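Local coordinates for protein putative acetyl-CoA acetyltransferase (Thermus thermophilus, PDB 1ULQ) that probably catalyses thiolase-type acyl transfer between acyl-CoA and acetyl-CoA in lipid metabolism, at residues D28-A33 against I112-E117; V48-A53 against E79-T84. All blocks are in the same frame, centred on the assembly; numbering follows the deposited sequence.

Interaction 1: D28-A33 against I112-E117; sequences DLLAHA and IGSGVE
Leu30 and Val116 mark the closest CA approach of segment 28-33 to segment 112-117: the axes of the two segments pass 8.3 Å apart and run roughly antiparallel, at 149°. The two side chains cross at about a right angle and form the main apolar joint. Leu30 meets Val116 twice, its CB resting against the valine CB at 3.8 Å and its CD1 reaching the same carbon at 3.6 Å. The CB contact is set by the helix backbone; with CG anti to the backbone N (chi1 -175°), CD1 is carried on to the strand. CD1 also lies 3.5 Å from Gly115 O, a contact of a methyl group with the backbone.

Such packing belongs to the beta-alpha-beta crossover of the thiolase fold: helix 26-41 connects the parallel strands 4-16 and 50-54 and passes over strands 110-118 and 256-266, which lie between them in the sheet. Leu29 therefore spans two strands, its CD2 standing 4.1 Å from Val116 CG2 while the side chain also touches Ala259. Leu30 has Ala53 and Ala70 as further neighbours. Ser114 OG lies 4.2 Å from Leu30 CD1, a loose van der Waals approach; this buried hydroxyl is satisfied by a hydrogen bond with Tyr52 O, within the sheet.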
ATOM      1  N   ASP C  28     -12.045   3.148  20.819  1.00  5.48           N
ATOM      2  CA  ASP C  28     -13.426   3.201  21.305  1.00  6.13           C
ATOM      3  C   ASP C  28     -13.712   2.028  22.240  1.00  6.86           C
ATOM      4  O   ASP C  28     -14.320   2.200  23.299  1.00  6.69           O
ATOM      5  CB  ASP C  28     -14.427   3.187  20.140  1.00  5.18           C
ATOM      6  CG  ASP C  28     -14.495   4.523  19.404  1.00  6.83           C
ATOM      7  OD1 ASP C  28     -14.221   5.575  20.034  1.00  9.23           O
ATOM      8  OD2 ASP C  28     -14.843   4.528  18.201  1.00  4.84           O
ATOM      9  N   LEU C  29     -13.262   0.839  21.845  1.00  7.66           N
ATOM     10  CA  LEU C  29     -13.465  -0.363  22.646  1.00  7.14           C
ATOM     11  C   LEU C  29     -12.883  -0.160  24.035  1.00  8.13           C
ATOM     12  O   LEU C  29     -13.574  -0.382  25.021  1.00 10.32           O
ATOM     13  CB  LEU C  29     -12.809  -1.581  21.986  1.00  5.77           C
ATOM     14  CG  LEU C  29     -13.133  -2.949  22.600  1.00  2.88           C
ATOM     15  CD1 LEU C  29     -14.579  -3.327  22.351  1.00  1.00           C
ATOM     16  CD2 LEU C  29     -12.232  -3.979  21.980  1.00  1.00           C
ATOM     17  N   LEU C  30     -11.623   0.267  24.119  1.00  7.63           N
ATOM     18  CA  LEU C  30     -10.989   0.492  25.422  1.00  7.54           C
ATOM     19  C   LEU C  30     -11.772   1.526  26.232  1.00  9.37           C
ATOM     20  O   LEU C  30     -11.878   1.432  27.456  1.00  8.83           O
ATOM     21  CB  LEU C  30      -9.545   0.980  25.261  1.00  4.81           C
ATOM     22  CG  LEU C  30      -8.793   1.128  26.588  1.00  2.08           C
ATOM     23  CD1 LEU C  30      -8.432  -0.238  27.101  1.00  1.00           C
ATOM     24  CD2 LEU C  30      -7.539   1.962  26.410  1.00  1.00           C
ATOM     25  N   ALA C  31     -12.317   2.521  25.543  1.00 11.58           N
ATOM     26  CA  ALA C  31     -13.089   3.550  26.214  1.00 11.86           C
ATOM     27  C   ALA C  31     -14.273   2.891  26.919  1.00 11.99           C
ATOM     28  O   ALA C  31     -14.601   3.241  28.046  1.00 12.73           O
ATOM     29  CB  ALA C  31     -13.567   4.591  25.207  1.00 10.36           C
ATOM     30  N   HIS C  32     -14.903   1.925  26.264  1.00 12.40           N
ATOM     31  CA  HIS C  32     -16.034   1.253  26.882  1.00 13.92           C
ATOM     32  C   HIS C  32     -15.659   0.574  28.176  1.00 12.83           C
ATOM     33  O   HIS C  32     -16.416   0.618  29.145  1.00 13.60           O
ATOM     34  CB  HIS C  32     -16.652   0.243  25.927  1.00 16.66           C
ATOM     35  CG  HIS C  32     -17.693   0.843  25.043  1.00 20.56           C
ATOM     36  ND1 HIS C  32     -18.941   1.196  25.511  1.00 22.31           N
ATOM     37  CD2 HIS C  32     -17.648   1.236  23.748  1.00 21.67           C
ATOM     38  CE1 HIS C  32     -19.618   1.784  24.540  1.00 23.84           C
ATOM     39  NE2 HIS C  32     -18.856   1.821  23.459  1.00 23.20           N
ATOM     40  N   ALA C  33     -14.489  -0.050  28.195  1.00 10.57           N
ATOM     41  CA  ALA C  33     -14.025  -0.722  29.392  1.00  8.35           C
ATOM     42  C   ALA C  33     -13.733   0.301  30.487  1.00  7.69           C
ATOM     43  O   ALA C  33     -14.144   0.121  31.632  1.00  8.46           O
ATOM     44  CB  ALA C  33     -12.779  -1.523  29.083  1.00  6.62           C
ATOM     45  N   ILE C 112      -5.638   3.168  37.043  1.00 11.49           N
ATOM     46  CA  ILE C 112      -6.317   2.158  36.236  1.00 11.10           C
ATOM     47  C   ILE C 112      -5.288   1.344  35.457  1.00 11.01           C
ATOM     48  O   ILE C 112      -4.390   1.902  34.828  1.00 11.70           O
ATOM     49  CB  ILE C 112      -7.301   2.766  35.197  1.00 10.66           C
ATOM     50  CG1 ILE C 112      -8.469   3.462  35.891  1.00 11.52           C
ATOM     51  CG2 ILE C 112      -7.848   1.660  34.301  1.00  8.13           C
ATOM     52  CD1 ILE C 112      -9.527   3.978  34.914  1.00 10.95           C
ATOM     53  N   GLY C 113      -5.416   0.024  35.513  1.00 10.36           N
ATOM     54  CA  GLY C 113      -4.520  -0.844  34.772  1.00 10.54           C
ATOM     55  C   GLY C 113      -5.406  -1.512  33.742  1.00 10.81           C
ATOM     56  O   GLY C 113      -6.385  -2.162  34.097  1.00 11.48           O
ATOM     57  N   SER C 114      -5.092  -1.361  32.463  1.00 10.30           N
ATOM     58  CA  SER C 114      -5.942  -1.955  31.443  1.00  9.82           C
ATOM     59  C   SER C 114      -5.212  -2.391  30.181  1.00 10.20           C
ATOM     60  O   SER C 114      -3.991  -2.252  30.065  1.00  9.73           O
ATOM     61  CB  SER C 114      -7.029  -0.958  31.068  1.00  9.41           C
ATOM     62  OG  SER C 114      -6.434   0.287  30.743  1.00  8.90           O
ATOM     63  N   GLY C 115      -5.987  -2.917  29.235  1.00 10.43           N
ATOM     64  CA  GLY C 115      -5.427  -3.371  27.981  1.00 10.41           C
ATOM     65  C   GLY C 115      -6.488  -3.497  26.913  1.00 10.34           C
ATOM     66  O   GLY C 115      -7.664  -3.696  27.218  1.00  9.99           O
ATOM     67  N   VAL C 116      -6.066  -3.368  25.658  1.00 10.85           N
ATOM     68  CA  VAL C 116      -6.963  -3.482  24.511  1.00 10.47           C
ATOM     69  C   VAL C 116      -6.198  -4.031  23.312  1.00  9.41           C
ATOM     70  O   VAL C 116      -4.979  -3.901  23.229  1.00  9.16           O
ATOM     71  CB  VAL C 116      -7.586  -2.104  24.119  1.00 10.60           C
ATOM     72  CG1 VAL C 116      -6.494  -1.122  23.722  1.00  9.08           C
ATOM     73  CG2 VAL C 116      -8.587  -2.283  22.971  1.00  8.17           C
ATOM     74  N   GLU C 117      -6.917  -4.662  22.395  1.00  8.33           N
ATOM     75  CA  GLU C 117      -6.298  -5.199  21.195  1.00  8.50           C
ATOM     76  C   GLU C 117      -7.380  -5.516  20.192  1.00  9.48           C
ATOM     77  O   GLU C 117      -8.263  -6.328  20.469  1.00 10.31           O
ATOM     78  CB  GLU C 117      -5.506  -6.476  21.497  1.00  6.98           C
ATOM     79  CG  GLU C 117      -4.526  -6.880  20.395  1.00  5.82           C
ATOM     80  CD  GLU C 117      -3.345  -5.929  20.292  1.00  6.72           C
ATOM     81  OE1 GLU C 117      -2.607  -5.805  21.285  1.00  6.57           O
ATOM     82  OE2 GLU C 117      -3.150  -5.294  19.230  1.00  8.71           O
TER

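Interaction 2: V48-A53 against E79-T84; sequences VEDVYA and EVAGCT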
ATOM      1  N   VAL C  48      -9.209   9.652  39.263  1.00 12.94           N
ATOM      2  CA  VAL C  48      -8.163   8.850  38.644  1.00 10.13           C
ATOM      3  C   VAL C  48      -6.935   9.705  38.354  1.00  8.98           C
ATOM      4  O   VAL C  48      -7.035  10.803  37.796  1.00  7.90           O
ATOM      5  CB  VAL C  48      -8.636   8.234  37.324  1.00 10.61           C
ATOM      6  CG1 VAL C  48      -7.611   7.234  36.826  1.00 10.77           C
ATOM      7  CG2 VAL C  48      -9.970   7.574  37.511  1.00 11.04           C
ATOM      8  N   GLU C  49      -5.779   9.169  38.727  1.00  6.73           N
ATOM      9  CA  GLU C  49      -4.490   9.824  38.563  1.00  5.03           C
ATOM     10  C   GLU C  49      -3.866   9.615  37.186  1.00  5.51           C
ATOM     11  O   GLU C  49      -3.433  10.565  36.532  1.00  6.83           O
ATOM     12  CB  GLU C  49      -3.544   9.286  39.629  1.00  3.58           C
ATOM     13  CG  GLU C  49      -2.123   9.775  39.565  1.00  2.83           C
ATOM     14  CD  GLU C  49      -2.003  11.234  39.897  1.00  3.18           C
ATOM     15  OE1 GLU C  49      -2.938  11.787  40.519  1.00  3.28           O
ATOM     16  OE2 GLU C  49      -0.964  11.825  39.542  1.00  4.48           O
ATOM     17  N   ASP C  50      -3.822   8.366  36.744  1.00  5.02           N
ATOM     18  CA  ASP C  50      -3.215   8.032  35.459  1.00  5.65           C
ATOM     19  C   ASP C  50      -3.853   6.738  34.947  1.00  5.72           C
ATOM     20  O   ASP C  50      -4.427   5.974  35.728  1.00  7.53           O
ATOM     21  CB  ASP C  50      -1.697   7.858  35.667  1.00  5.47           C
ATOM     22  CG  ASP C  50      -0.928   7.660  34.367  1.00  6.05           C
ATOM     23  OD1 ASP C  50      -1.462   8.009  33.291  1.00  4.85           O
ATOM     24  OD2 ASP C  50       0.229   7.174  34.433  1.00  4.81           O
ATOM     25  N   VAL C  51      -3.774   6.492  33.645  1.00  5.08           N
ATOM     26  CA  VAL C  51      -4.357   5.272  33.089  1.00  4.18           C
ATOM     27  C   VAL C  51      -3.341   4.498  32.272  1.00  3.62           C
ATOM     28  O   VAL C  51      -2.863   4.966  31.246  1.00  2.56           O
ATOM     29  CB  VAL C  51      -5.595   5.577  32.193  1.00  4.07           C
ATOM     30  CG1 VAL C  51      -5.877   4.404  31.284  1.00  3.94           C
ATOM     31  CG2 VAL C  51      -6.818   5.836  33.053  1.00  3.50           C
ATOM     32  N   TYR C  52      -2.997   3.310  32.741  1.00  4.26           N
ATOM     33  CA  TYR C  52      -2.053   2.477  32.014  1.00  6.08           C
ATOM     34  C   TYR C  52      -2.858   1.495  31.187  1.00  5.47           C
ATOM     35  O   TYR C  52      -3.886   0.993  31.638  1.00  5.92           O
ATOM     36  CB  TYR C  52      -1.135   1.690  32.961  1.00  7.15           C
ATOM     37  CG  TYR C  52      -0.054   2.511  33.623  1.00  9.68           C
ATOM     38  CD1 TYR C  52      -0.139   2.850  34.974  1.00 10.56           C
ATOM     39  CD2 TYR C  52       1.071   2.923  32.912  1.00 10.21           C
ATOM     40  CE1 TYR C  52       0.872   3.575  35.605  1.00 10.94           C
ATOM     41  CE2 TYR C  52       2.088   3.651  33.536  1.00 11.61           C
ATOM     42  CZ  TYR C  52       1.981   3.969  34.883  1.00 11.46           C
ATOM     43  OH  TYR C  52       2.984   4.666  35.519  1.00 13.48           O
ATOM     44  N   ALA C  53      -2.391   1.233  29.973  1.00  4.27           N
ATOM     45  CA  ALA C  53      -3.058   0.296  29.085  1.00  3.76           C
ATOM     46  C   ALA C  53      -2.052  -0.443  28.213  1.00  4.10           C
ATOM     47  O   ALA C  53      -1.102   0.149  27.692  1.00  4.05           O
ATOM     48  CB  ALA C  53      -4.058   1.023  28.216  1.00  3.41           C
ATOM     49  N   GLU C  79      -7.591  16.249  32.995  1.00  9.37           N
ATOM     50  CA  GLU C  79      -6.479  16.118  33.943  1.00  9.43           C
ATOM     51  C   GLU C  79      -5.910  14.712  34.064  1.00  8.31           C
ATOM     52  O   GLU C  79      -4.714  14.552  34.297  1.00  7.17           O
ATOM     53  CB  GLU C  79      -6.888  16.601  35.336  1.00 10.16           C
ATOM     54  CG  GLU C  79      -6.925  18.102  35.520  1.00 13.10           C
ATOM     55  CD  GLU C  79      -8.013  18.762  34.714  1.00 15.84           C
ATOM     56  OE1 GLU C  79      -9.118  18.184  34.654  1.00 19.07           O
ATOM     57  OE2 GLU C  79      -7.777  19.859  34.155  1.00 17.44           O
ATOM     58  N   VAL C  80      -6.757  13.700  33.911  1.00  7.94           N
ATOM     59  CA  VAL C  80      -6.297  12.315  34.022  1.00  8.69           C
ATOM     60  C   VAL C  80      -5.210  11.979  32.994  1.00  8.87           C
ATOM     61  O   VAL C  80      -5.393  12.166  31.788  1.00  8.22           O
ATOM     62  CB  VAL C  80      -7.453  11.311  33.836  1.00  8.13           C
ATOM     63  CG1 VAL C  80      -6.967   9.908  34.170  1.00  6.14           C
ATOM     64  CG2 VAL C  80      -8.625  11.698  34.709  1.00  8.49           C
ATOM     65  N   ALA C  81      -4.080  11.474  33.474  1.00  8.36           N
ATOM     66  CA  ALA C  81      -2.983  11.124  32.583  1.00  8.35           C
ATOM     67  C   ALA C  81      -3.175   9.737  32.011  1.00  9.12           C
ATOM     68  O   ALA C  81      -4.073   9.001  32.414  1.00  9.11           O
ATOM     69  CB  ALA C  81      -1.660  11.194  33.324  1.00  6.85           C
ATOM     70  N   GLY C  82      -2.312   9.381  31.068  1.00  9.80           N
ATOM     71  CA  GLY C  82      -2.396   8.073  30.448  1.00  9.54           C
ATOM     72  C   GLY C  82      -1.132   7.701  29.691  1.00  8.66           C
ATOM     73  O   GLY C  82      -0.466   8.559  29.109  1.00  7.55           O
ATOM     74  N   CYS C  83      -0.812   6.410  29.699  1.00  7.60           N
ATOM     75  CA  CYS C  83       0.360   5.886  29.022  1.00  6.22           C
ATOM     76  C   CYS C  83       0.030   4.493  28.526  1.00  6.86           C
ATOM     77  O   CYS C  83      -0.744   3.776  29.158  1.00  8.04           O
ATOM     78  CB  CYS C  83       1.529   5.819  29.994  1.00  5.18           C
ATOM     79  SG  CYS C  83       3.014   5.083  29.318  1.00  6.65           S
ATOM     80  N   THR C  84       0.608   4.111  27.393  1.00  7.74           N
ATOM     81  CA  THR C  84       0.371   2.794  26.818  1.00  8.18           C
ATOM     82  C   THR C  84       1.623   1.917  26.922  1.00 10.50           C
ATOM     83  O   THR C  84       2.648   2.193  26.298  1.00 12.76           O
ATOM     84  CB  THR C  84      -0.045   2.901  25.337  1.00  6.32           C
ATOM     85  OG1 THR C  84      -1.293   3.593  25.233  1.00  4.70           O
ATOM     86  CG2 THR C  84      -0.204   1.533  24.738  1.00  6.81           C
TER
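Val51 and Cys83 share the straightest of the short bonds in this parallel pair, Cys83 N giving its hydrogen to Val51 O at 2.9 Å and 164°. Ala53 N then donates to Cys83 O at 3.1 Å, in the carbonyl plane. At the other end Ala81 N reaches Glu49 O at 3.3 Å from above the carbonyl plane, and the bond of Val51 N to Ala81 O is weak. Tyr52 turns its N and O to strand 110-118 instead. Gly82 O is taken by Asn65 ND2 and by Gln391 NE2 of the second subunit; Thr84 OG1 bonds Asn65 OD1 and Ala67 N.

Val48 CG1 meets Val80 CG1 at 3.8 Å, and Cys83 CB lies obliquely to the Tyr52 ring. Asp50 OD2 sits 3.7 Å above that ring, offset toward its rim, and makes a salt bridge with Arg87 of the second subunit. With an alanine here, that arginine would probably lose its carboxylate mate at the interface. In this beta-alpha-beta unit the alternate backbone groups of strand 50-54 thus bond strand 81-86, and those of Tyr52 turn to strand 110-118, while the Asp50 carboxylate, and Gly82 O in part, bind the second subunit.

How the interactions relate
Strand 50-54 joins the two contacts: in the sheet it lies between strand 81-86, its partner in interaction 2, and strand 110-118, which carries the helix of interaction 1. Tyr52 makes the connection, with probable hydrogen bonds from Ser114 N to Tyr52 O (2.8 Å) and from Tyr52 N to Ile112 O (2.9 Å). Apolar packing adds Ile112 CD1 against Val51 CG2 at 3.8 Å. The centres of the contacts are 11 Å apart. Interaction 1 is nearer the predicted catalytic residues, Gly115 being about 11 Å from the side chain of His356 and about 12 Å from that of Cys89, whereas interaction 2 lies away from them, beside the second subunit.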